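Local coordinates for protein putative xanthine dehydrogenase YAGS fad-binding subunit (Escherichia coli, PDB 5G5G) that holds a dioxothiomolybdenum centre with a pterin cytosine dinucleotide and probably oxidises aldehydes as the molybdenum-binding subunit of a periplasmic aldehyde oxidase, at residues 1-9 / 570-578; 703-712 / 717-728. All coordinates share one frame; numbering follows the deposited sequence. Where two conformers were deposited one is given.

Contact 1 and contact 2 settle the two ends of the chain on opposite sides of its centre, with 48 Å between the centres of the contacts and about 28 Å between their nearest atoms. Contact 1 closes first along the sequence: it adds the N-terminal strand 2-3 to the edge of a mixed sheet, beside strand 566-574. That strand leads through helix 577-580 into strand 584-596 of a second sheet, on which helix 698-710 and Leu724 of contact 2 rest. Contact 2 then folds the C-terminal tail back along this last helix. The two share no sheet and do not touch; a backbone pairing fastens one terminus, and apolar packing the other.

Contact 1: residues 1-9 / 570-578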
loop_
_atom_site.group_PDB
_atom_site.type_symbol
_atom_site.label_atom_id
_atom_site.label_comp_id
_atom_site.label_asym_id
_atom_site.label_seq_id
_atom_site.Cartn_x
_atom_site.Cartn_y
_atom_site.Cartn_z
ATOM N N MET C 1 13.227 34.378 -14.491
ATOM C CA MET C 1 12.721 34.276 -15.879
ATOM C C MET C 1 11.211 34.316 -15.739
ATOM O O MET C 1 10.650 33.656 -14.862
ATOM C CB MET C 1 13.175 32.949 -16.518
ATOM C CG MET C 1 12.737 32.750 -17.950
ATOM S SD MET C 1 13.194 31.063 -18.460
ATOM C CE MET C 1 14.811 31.486 -19.141
ATOM N N LYS C 2 10.553 35.092 -16.580
ATOM C CA LYS C 2 9.093 35.178 -16.573
ATOM C C LYS C 2 8.530 34.555 -17.861
ATOM O O LYS C 2 8.772 35.070 -18.946
ATOM C CB LYS C 2 8.686 36.664 -16.461
ATOM C CG LYS C 2 7.177 36.905 -16.445
ATOM C CD LYS C 2 6.488 36.371 -15.200
ATOM C CE LYS C 2 4.982 36.356 -15.315
ATOM N NZ LYS C 2 4.424 37.727 -15.464
ATOM N N PHE C 3 7.776 33.476 -17.719
ATOM C CA PHE C 3 7.200 32.743 -18.852
ATOM C C PHE C 3 5.796 33.282 -19.150
ATOM O O PHE C 3 4.819 32.873 -18.515
ATOM C CB PHE C 3 7.175 31.244 -18.574
ATOM C CG PHE C 3 6.792 30.417 -19.762
ATOM C CD1 PHE C 3 7.709 30.190 -20.773
ATOM C CD2 PHE C 3 5.501 29.890 -19.905
ATOM C CE1 PHE C 3 7.375 29.428 -21.872
ATOM C CE2 PHE C 3 5.132 29.142 -21.048
ATOM C CZ PHE C 3 6.076 28.940 -22.029
ATOM N N ASP C 4 5.729 34.182 -20.116
ATOM C CA ASP C 4 4.439 34.791 -20.449
ATOM C C ASP C 4 4.037 34.662 -21.911
ATOM O O ASP C 4 2.932 35.089 -22.258
ATOM C CB ASP C 4 4.347 36.263 -19.966
ATOM C CG ASP C 4 5.450 37.154 -20.490
ATOM O OD1 ASP C 4 6.172 36.791 -21.450
ATOM O OD2 ASP C 4 5.595 38.271 -19.925
ATOM N N LYS C 5 4.891 34.048 -22.753
ATOM C CA LYS C 5 4.578 33.826 -24.152
ATOM C C LYS C 5 4.858 32.372 -24.448
ATOM O O LYS C 5 5.682 31.781 -23.794
ATOM C CB LYS C 5 5.455 34.742 -25.022
ATOM C CG LYS C 5 5.089 36.211 -24.882
ATOM C CD LYS C 5 6.030 37.145 -25.645
ATOM C CE LYS C 5 7.403 37.365 -24.984
ATOM N NZ LYS C 5 7.387 37.849 -23.550
ATOM N N PRO C 6 4.140 31.754 -25.382
ATOM C CA PRO C 6 4.478 30.346 -25.655
ATOM C C PRO C 6 5.966 30.150 -26.038
ATOM O O PRO C 6 6.564 31.051 -26.618
ATOM C CB PRO C 6 3.577 30.000 -26.842
ATOM C CG PRO C 6 2.456 30.997 -26.753
ATOM C CD PRO C 6 3.087 32.251 -26.278
ATOM N N ALA C 7 6.548 29.018 -25.695
ATOM C CA ALA C 7 7.971 28.742 -25.951
ATOM C C ALA C 7 8.236 28.588 -27.434
ATOM O O ALA C 7 7.399 28.059 -28.152
ATOM C CB ALA C 7 8.402 27.478 -25.217
ATOM N N GLY C 8 9.358 29.111 -27.899
ATOM C CA GLY C 8 9.804 28.933 -29.296
ATOM C C GLY C 8 10.808 27.795 -29.276
ATOM O O GLY C 8 10.757 26.932 -28.391
ATOM N N GLU C 9 11.739 27.786 -30.217
ATOM C CA GLU C 9 12.802 26.784 -30.208
ATOM C C GLU C 9 13.793 27.152 -29.139
ATOM O O GLU C 9 14.137 28.311 -28.970
ATOM C CB GLU C 9 13.555 26.713 -31.548
ATOM C CG GLU C 9 12.786 25.941 -32.614
ATOM C CD GLU C 9 13.590 25.718 -33.900
ATOM O OE1 GLU C 9 14.840 25.513 -33.856
ATOM O OE2 GLU C 9 12.954 25.761 -34.960
ATOM N N GLU C 570 18.422 30.957 -10.228
ATOM C CA GLU C 570 17.270 31.624 -10.838
ATOM C C GLU C 570 15.997 30.843 -10.575
ATOM O O GLU C 570 16.027 29.690 -10.266
ATOM C CB GLU C 570 17.447 31.757 -12.373
ATOM C CG GLU C 570 18.667 32.510 -12.852
ATOM C CD GLU C 570 18.637 34.009 -12.614
ATOM O OE1 GLU C 570 17.538 34.602 -12.656
ATOM O OE2 GLU C 570 19.729 34.586 -12.470
ATOM N N SER C 571 14.885 31.518 -10.792
ATOM C CA SER C 571 13.581 30.919 -10.764
ATOM C C SER C 571 12.828 31.199 -12.063
ATOM O O SER C 571 13.103 32.176 -12.757
ATOM C CB SER C 571 12.772 31.474 -9.605
ATOM O OG SER C 571 13.340 31.027 -8.381
ATOM N N ILE C 572 11.889 30.311 -12.340
ATOM C CA ILE C 572 10.857 30.553 -13.317
ATOM C C ILE C 572 9.562 30.954 -12.642
ATOM O O ILE C 572 9.143 30.327 -11.642
ATOM C CB ILE C 572 10.699 29.353 -14.236
ATOM C CG1 ILE C 572 9.764 29.739 -15.383
ATOM C CG2 ILE C 572 10.219 28.098 -13.541
ATOM C CD1 ILE C 572 10.169 29.229 -16.702
ATOM N N GLU C 573 8.902 31.956 -13.220
ATOM C CA GLU C 573 7.584 32.404 -12.793
ATOM C C GLU C 573 6.687 32.364 -13.993
ATOM O O GLU C 573 7.165 32.512 -15.104
ATOM C CB GLU C 573 7.641 33.859 -12.338
ATOM C CG GLU C 573 8.509 34.100 -11.129
ATOM C CD GLU C 573 8.415 35.540 -10.671
ATOM O OE1 GLU C 573 8.538 36.433 -11.528
ATOM O OE2 GLU C 573 8.210 35.758 -9.476
ATOM N N PHE C 574 5.397 32.199 -13.748
ATOM C CA PHE C 574 4.413 32.010 -14.825
ATOM C C PHE C 574 3.381 33.110 -14.865
ATOM O O PHE C 574 2.871 33.512 -13.850
ATOM C CB PHE C 574 3.753 30.654 -14.693
ATOM C CG PHE C 574 4.697 29.515 -14.888
ATOM C CD1 PHE C 574 4.970 29.029 -16.156
ATOM C CD2 PHE C 574 5.393 28.977 -13.810
ATOM C CE1 PHE C 574 5.899 27.987 -16.344
ATOM C CE2 PHE C 574 6.314 27.928 -13.980
ATOM C CZ PHE C 574 6.557 27.435 -15.257
ATOM N N GLY C 575 3.122 33.634 -16.053
ATOM C CA GLY C 575 2.134 34.714 -16.273
ATOM C C GLY C 575 0.743 34.138 -16.504
ATOM O O GLY C 575 0.375 33.167 -15.880
ATOM N N THR C 576 0.005 34.710 -17.436
ATOM C CA THR C 576 -1.410 34.416 -17.629
ATOM C C THR C 576 -1.767 33.384 -18.708
ATOM O O THR C 576 -2.940 33.302 -19.078
ATOM C CB THR C 576 -2.166 35.712 -17.988
ATOM O OG1 THR C 576 -1.635 36.280 -19.193
ATOM C CG2 THR C 576 -2.037 36.717 -16.880
ATOM N N LEU C 577 -0.804 32.584 -19.198
ATOM C CA LEU C 577 -1.144 31.567 -20.229
ATOM C C LEU C 577 -2.103 30.490 -19.709
ATOM O O LEU C 577 -2.894 29.983 -20.482
ATOM C CB LEU C 577 0.103 30.911 -20.817
ATOM C CG LEU C 577 0.934 31.848 -21.679
ATOM C CD1 LEU C 577 2.301 31.210 -21.884
ATOM C CD2 LEU C 577 0.278 32.177 -23.023
ATOM N N SER C 578 -2.062 30.174 -18.409
ATOM C CA SER C 578 -3.002 29.217 -17.871
ATOM C C SER C 578 -4.429 29.794 -17.745
ATOM O O SER C 578 -5.361 29.021 -17.529
ATOM C CB SER C 578 -2.539 28.708 -16.517
ATOM O OG SER C 578 -2.486 29.821 -15.643
HETATM O O HOH W 1 16.041 34.288 -14.900
#
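Residues 1-3 pair in parallel with strand 566-574, Met1 lying level with Ile572, Lys2 with Glu573 and Phe3 with Phe574, so that the N-terminus becomes the edge strand of a mixed beta-sheet in which strand 566-574 has strand 447-453 antiparallel on its far side. Backbone bonds form the usual parallel ladder. Met1 N gives to Ser571 O at 2.8 Å, and Met1 O takes Glu573 N at 2.9 Å. Phe3 N meets Glu573 O at 2.9 Å almost in line, with 177° at the hydrogen. The last rung, Gly575 N to Phe3 O at 3.1 Å, is nearly straight at the hydrogen, but its donor approaches from above the carbonyl plane, 40° out of it, as the strand ends. A water that accepts a hydrogen bond from Met1 N and donates one to Glu570 OE1 links the terminal amine to the same strand a second time.

On the face bearing Lys2 and Glu573, the lysine chain bends at chi2 (67°) and lays CE close against Gly575, 3.4 Å from Gly575 N. Lys2 NZ and the Glu573 carboxylate carry opposite charges without touching.

Apolar contacts fill the face of Phe3 and Phe574. The two rings meet obliquely, Phe3 CD2 lying 3.9 Å from Phe574 CD1, while Ile572 CD1 reaches both Met1 SD and Phe3 CB. Pro684, from a loop, also packs on Phe3 and Ile572, and helix 511-534 receives Met1. Beyond the strand, Leu577 at the start of helix 577-580 points toward the loop at residues 4-6. Its CD1 touches Phe3 CE2 at 3.6 Å, and Lys5 O lies over one face of that same ring, 3.3 Å above its plane and offset toward the rim.

Contact 2: residues 703-712 / 717-728; sequences ANAVYNATGI and YPITLDKLLDKL
Ala703 and Ile719 have their CA atoms 7.2 Å apart, and Thr710 and Leu728 theirs 6.9 Å apart, so the chain, having looped back after helix 698-710, runs again beside it in the same sense. The join is mainly apolar side-chain packing. At the Ala703 end, Ala703 CB presses on Ile719 CD1, a tight 3.3 Å; it also touches the hydroxyl end of Tyr717, which is itself hydrogen-bonded to Met359 O. One turn on, Val706 CG1 faces both methyls of Leu724, 4.1 Å from Leu724 CD2.

Ile712, just past the helix, packs at its C-terminal end. With CG1 beside its own backbone N (chi1 -50°), its two branches part: CD1 drops to 3.5 Å from Leu724 O and also meets Lys727 CB, while CG2 rests on the aliphatic Lys727 CE at 3.7 Å.

Thr710 works in two directions. Its CG2 lies against Leu728 CD2. Its OG1 gives to Val706 O at 2.7 Å, from the opposite face of that carbonyl to Thr710 N, and takes Ile712 N at 3.1 Å. A valine in its place would probably leave Ile712 N without its acceptor and Val706 O with one donor fewer, freeing the turn that positions Ile712.

Val595 of strand 584-596 packs against both Thr710 and Leu724, and Asp722 forms a salt bridge with a basic side chain of another subunit. The arrangement is that of a helix closed at its C-terminus by an ST turn and flanked by a C-terminal tail at a subunit interface.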
loop_
_atom_site.group_PDB
_atom_site.type_symbol
_atom_site.label_atom_id
_atom_site.label_comp_id
_atom_site.label_asym_id
_atom_site.label_seq_id
_atom_site.Cartn_x
_atom_site.Cartn_y
_atom_site.Cartn_z
ATOM N N ALA C 703 -14.329 -1.138 -13.978
ATOM C CA ALA C 703 -15.768 -1.303 -13.750
ATOM C C ALA C 703 -16.551 -1.577 -15.042
ATOM O O ALA C 703 -17.374 -2.498 -15.074
ATOM C CB ALA C 703 -16.354 -0.073 -13.057
ATOM N N ASN C 704 -16.252 -0.811 -16.097
ATOM C CA ASN C 704 -16.902 -0.965 -17.367
ATOM C C ASN C 704 -16.576 -2.356 -17.985
ATOM O O ASN C 704 -17.413 -2.962 -18.633
ATOM C CB ASN C 704 -16.491 0.155 -18.270
ATOM C CG ASN C 704 -17.090 1.527 -17.848
ATOM O OD1 ASN C 704 -18.070 1.606 -17.129
ATOM N ND2 ASN C 704 -16.518 2.574 -18.347
ATOM N N ALA C 705 -15.348 -2.830 -17.785
ATOM C CA ALA C 705 -14.936 -4.178 -18.223
ATOM C C ALA C 705 -15.663 -5.254 -17.457
ATOM O O ALA C 705 -16.050 -6.260 -18.026
ATOM C CB ALA C 705 -13.401 -4.359 -18.104
ATOM N N VAL C 706 -15.823 -5.079 -16.137
ATOM C CA VAL C 706 -16.654 -6.001 -15.350
ATOM C C VAL C 706 -18.104 -6.051 -15.836
ATOM O O VAL C 706 -18.688 -7.138 -15.950
ATOM C CB VAL C 706 -16.600 -5.672 -13.841
ATOM C CG1 VAL C 706 -17.640 -6.464 -13.066
ATOM C CG2 VAL C 706 -15.177 -5.898 -13.261
ATOM N N TYR C 707 -18.663 -4.874 -16.153
ATOM C CA TYR C 707 -19.987 -4.847 -16.755
ATOM C C TYR C 707 -20.009 -5.635 -18.072
ATOM O O TYR C 707 -20.922 -6.451 -18.320
ATOM C CB TYR C 707 -20.491 -3.435 -17.001
ATOM C CG TYR C 707 -21.811 -3.448 -17.748
ATOM C CD1 TYR C 707 -22.971 -3.902 -17.128
ATOM C CD2 TYR C 707 -21.904 -3.035 -19.074
ATOM C CE1 TYR C 707 -24.189 -3.959 -17.801
ATOM C CE2 TYR C 707 -23.125 -3.091 -19.733
ATOM C CZ TYR C 707 -24.249 -3.553 -19.095
ATOM O OH TYR C 707 -25.440 -3.603 -19.735
ATOM N N ASN C 708 -19.046 -5.355 -18.942
ATOM C CA ASN C 708 -18.998 -6.062 -20.210
ATOM C C ASN C 708 -18.840 -7.586 -19.972
ATOM O O ASN C 708 -19.404 -8.418 -20.694
ATOM C CB ASN C 708 -17.870 -5.524 -21.075
ATOM C CG ASN C 708 -17.790 -6.213 -22.428
ATOM O OD1 ASN C 708 -16.888 -7.013 -22.678
ATOM N ND2 ASN C 708 -18.772 -5.956 -23.288
ATOM N N ALA C 709 -18.102 -7.975 -18.938
ATOM C CA ALA C 709 -17.966 -9.431 -18.665
ATOM C C ALA C 709 -19.191 -10.125 -18.154
ATOM O O ALA C 709 -19.388 -11.313 -18.456
ATOM C CB ALA C 709 -16.832 -9.677 -17.701
ATOM N N THR C 710 -19.990 -9.423 -17.341
ATOM C CA THR C 710 -21.033 -10.034 -16.566
ATOM C C THR C 710 -22.446 -9.551 -16.868
ATOM O O THR C 710 -23.393 -10.212 -16.498
ATOM C CB THR C 710 -20.832 -9.773 -15.070
ATOM O OG1 THR C 710 -20.819 -8.359 -14.788
ATOM C CG2 THR C 710 -19.495 -10.355 -14.581
ATOM N N GLY C 711 -22.581 -8.365 -17.433
ATOM C CA GLY C 711 -23.840 -7.667 -17.496
ATOM C C GLY C 711 -24.314 -6.992 -16.214
ATOM O O GLY C 711 -25.484 -6.618 -16.145
ATOM N N ILE C 712 -23.463 -6.892 -15.202
ATOM C CA ILE C 712 -23.828 -6.331 -13.898
ATOM C C ILE C 712 -23.153 -4.974 -13.697
ATOM O O ILE C 712 -21.884 -4.867 -13.676
ATOM C CB ILE C 712 -23.427 -7.285 -12.738
ATOM C CG1 ILE C 712 -23.913 -8.708 -12.987
ATOM C CG2 ILE C 712 -23.862 -6.695 -11.372
ATOM C CD1 ILE C 712 -23.213 -9.745 -12.097
ATOM N N TYR C 717 -18.189 1.529 -5.337
ATOM C CA TYR C 717 -16.856 0.911 -5.348
ATOM C C TYR C 717 -16.441 0.522 -3.919
ATOM O O TYR C 717 -16.944 1.117 -2.963
ATOM C CB TYR C 717 -15.862 1.903 -5.864
ATOM C CG TYR C 717 -15.890 2.205 -7.328
ATOM C CD1 TYR C 717 -16.673 3.268 -7.843
ATOM C CD2 TYR C 717 -15.077 1.523 -8.180
ATOM C CE1 TYR C 717 -16.635 3.597 -9.214
ATOM C CE2 TYR C 717 -14.980 1.865 -9.518
ATOM C CZ TYR C 717 -15.754 2.898 -10.038
ATOM O OH TYR C 717 -15.594 3.201 -11.362
ATOM N N PRO C 718 -15.518 -0.443 -3.744
ATOM C CA PRO C 718 -14.920 -1.257 -4.798
ATOM C C PRO C 718 -15.855 -2.367 -5.258
ATOM O O PRO C 718 -16.813 -2.749 -4.542
ATOM C CB PRO C 718 -13.665 -1.851 -4.098
ATOM C CG PRO C 718 -14.083 -1.941 -2.657
ATOM C CD PRO C 718 -15.008 -0.810 -2.387
ATOM N N ILE C 719 -15.558 -2.903 -6.437
ATOM C CA ILE C 719 -16.378 -3.913 -7.058
ATOM C C ILE C 719 -15.860 -5.301 -6.663
ATOM O O ILE C 719 -15.065 -5.931 -7.369
ATOM C CB ILE C 719 -16.452 -3.701 -8.567
ATOM C CG1 ILE C 719 -16.964 -2.284 -8.888
ATOM C CG2 ILE C 719 -17.418 -4.708 -9.181
ATOM C CD1 ILE C 719 -16.865 -1.902 -10.351
ATOM N N THR C 720 -16.373 -5.759 -5.532
ATOM C CA THR C 720 -16.017 -7.006 -4.954
ATOM C C THR C 720 -17.046 -8.055 -5.274
ATOM O O THR C 720 -18.175 -7.776 -5.754
ATOM C CB THR C 720 -15.814 -6.821 -3.433
ATOM O OG1 THR C 720 -17.000 -6.256 -2.851
ATOM C CG2 THR C 720 -14.619 -5.993 -3.189
ATOM N N LEU C 721 -16.680 -9.315 -5.094
ATOM C CA LEU C 721 -17.482 -10.403 -5.612
ATOM C C LEU C 721 -18.896 -10.468 -4.983
ATOM O O LEU C 721 -19.877 -10.903 -5.610
ATOM C CB LEU C 721 -16.768 -11.745 -5.407
ATOM C CG LEU C 721 -16.555 -12.241 -3.962
ATOM C CD1 LEU C 721 -17.724 -12.992 -3.351
ATOM C CD2 LEU C 721 -15.280 -13.114 -3.889
ATOM N N ASP C 722 -18.999 -10.024 -3.725
ATOM C CA ASP C 722 -20.297 -10.006 -3.061
ATOM C C ASP C 722 -21.283 -9.044 -3.721
ATOM O O ASP C 722 -22.482 -9.205 -3.524
ATOM C CB ASP C 722 -20.160 -9.723 -1.582
ATOM C CG ASP C 722 -19.307 -8.524 -1.295
ATOM O OD1 ASP C 722 -18.221 -8.320 -1.899
ATOM O OD2 ASP C 722 -19.723 -7.761 -0.408
ATOM N N LYS C 723 -20.807 -8.127 -4.557
ATOM C CA LYS C 723 -21.682 -7.240 -5.315
ATOM C C LYS C 723 -22.112 -7.837 -6.663
ATOM O O LYS C 723 -22.982 -7.282 -7.383
ATOM C CB LYS C 723 -20.960 -5.909 -5.505
ATOM C CG LYS C 723 -20.726 -5.221 -4.187
ATOM C CD LYS C 723 -19.968 -3.907 -4.313
ATOM C CE LYS C 723 -19.755 -3.378 -2.903
ATOM N NZ LYS C 723 -18.985 -2.142 -2.779
ATOM N N LEU C 724 -21.529 -8.982 -7.011
ATOM C CA LEU C 724 -21.792 -9.655 -8.287
ATOM C C LEU C 724 -22.479 -10.987 -8.142
ATOM O O LEU C 724 -23.268 -11.399 -9.033
ATOM C CB LEU C 724 -20.450 -9.914 -8.998
ATOM C CG LEU C 724 -19.516 -8.743 -9.286
ATOM C CD1 LEU C 724 -18.222 -9.182 -9.986
ATOM C CD2 LEU C 724 -20.221 -7.732 -10.168
ATOM N N LEU C 725 -22.208 -11.670 -7.029
ATOM C CA LEU C 725 -22.460 -13.118 -6.914
ATOM C C LEU C 725 -23.889 -13.559 -7.302
ATOM O O LEU C 725 -24.092 -14.510 -8.062
ATOM C CB LEU C 725 -22.143 -13.533 -5.465
ATOM C CG LEU C 725 -21.867 -14.986 -5.146
ATOM C CD1 LEU C 725 -20.694 -15.511 -5.948
ATOM C CD2 LEU C 725 -21.545 -15.069 -3.660
ATOM N N ASP C 726 -24.889 -12.877 -6.781
ATOM C CA ASP C 726 -26.268 -13.298 -7.048
ATOM C C ASP C 726 -26.810 -12.966 -8.456
ATOM O O ASP C 726 -27.969 -13.275 -8.718
ATOM C CB ASP C 726 -27.233 -12.839 -5.937
ATOM C CG ASP C 726 -27.502 -11.337 -5.947
ATOM O OD1 ASP C 726 -27.018 -10.632 -6.849
ATOM O OD2 ASP C 726 -28.193 -10.857 -5.009
ATOM N N LYS C 727 -26.011 -12.366 -9.339
ATOM C CA LYS C 727 -26.388 -12.220 -10.778
ATOM C C LYS C 727 -25.446 -12.908 -11.795
ATOM O O LYS C 727 -25.577 -12.677 -13.001
ATOM C CB LYS C 727 -26.622 -10.737 -11.114
ATOM C CG LYS C 727 -27.845 -10.157 -10.375
ATOM C CD LYS C 727 -28.193 -8.687 -10.654
ATOM C CE LYS C 727 -27.157 -7.702 -10.088
ATOM N NZ LYS C 727 -27.247 -7.399 -8.623
ATOM N N LEU C 728 -24.569 -13.801 -11.333
ATOM C CA LEU C 728 -23.717 -14.613 -12.212
ATOM C C LEU C 728 -24.456 -15.860 -12.770
ATOM O O LEU C 728 -25.560 -16.209 -12.283
ATOM C CB LEU C 728 -22.490 -15.056 -11.448
ATOM C CG LEU C 728 -21.595 -13.935 -11.012
ATOM C CD1 LEU C 728 -20.542 -14.546 -10.114
ATOM C CD2 LEU C 728 -20.979 -13.241 -12.220
#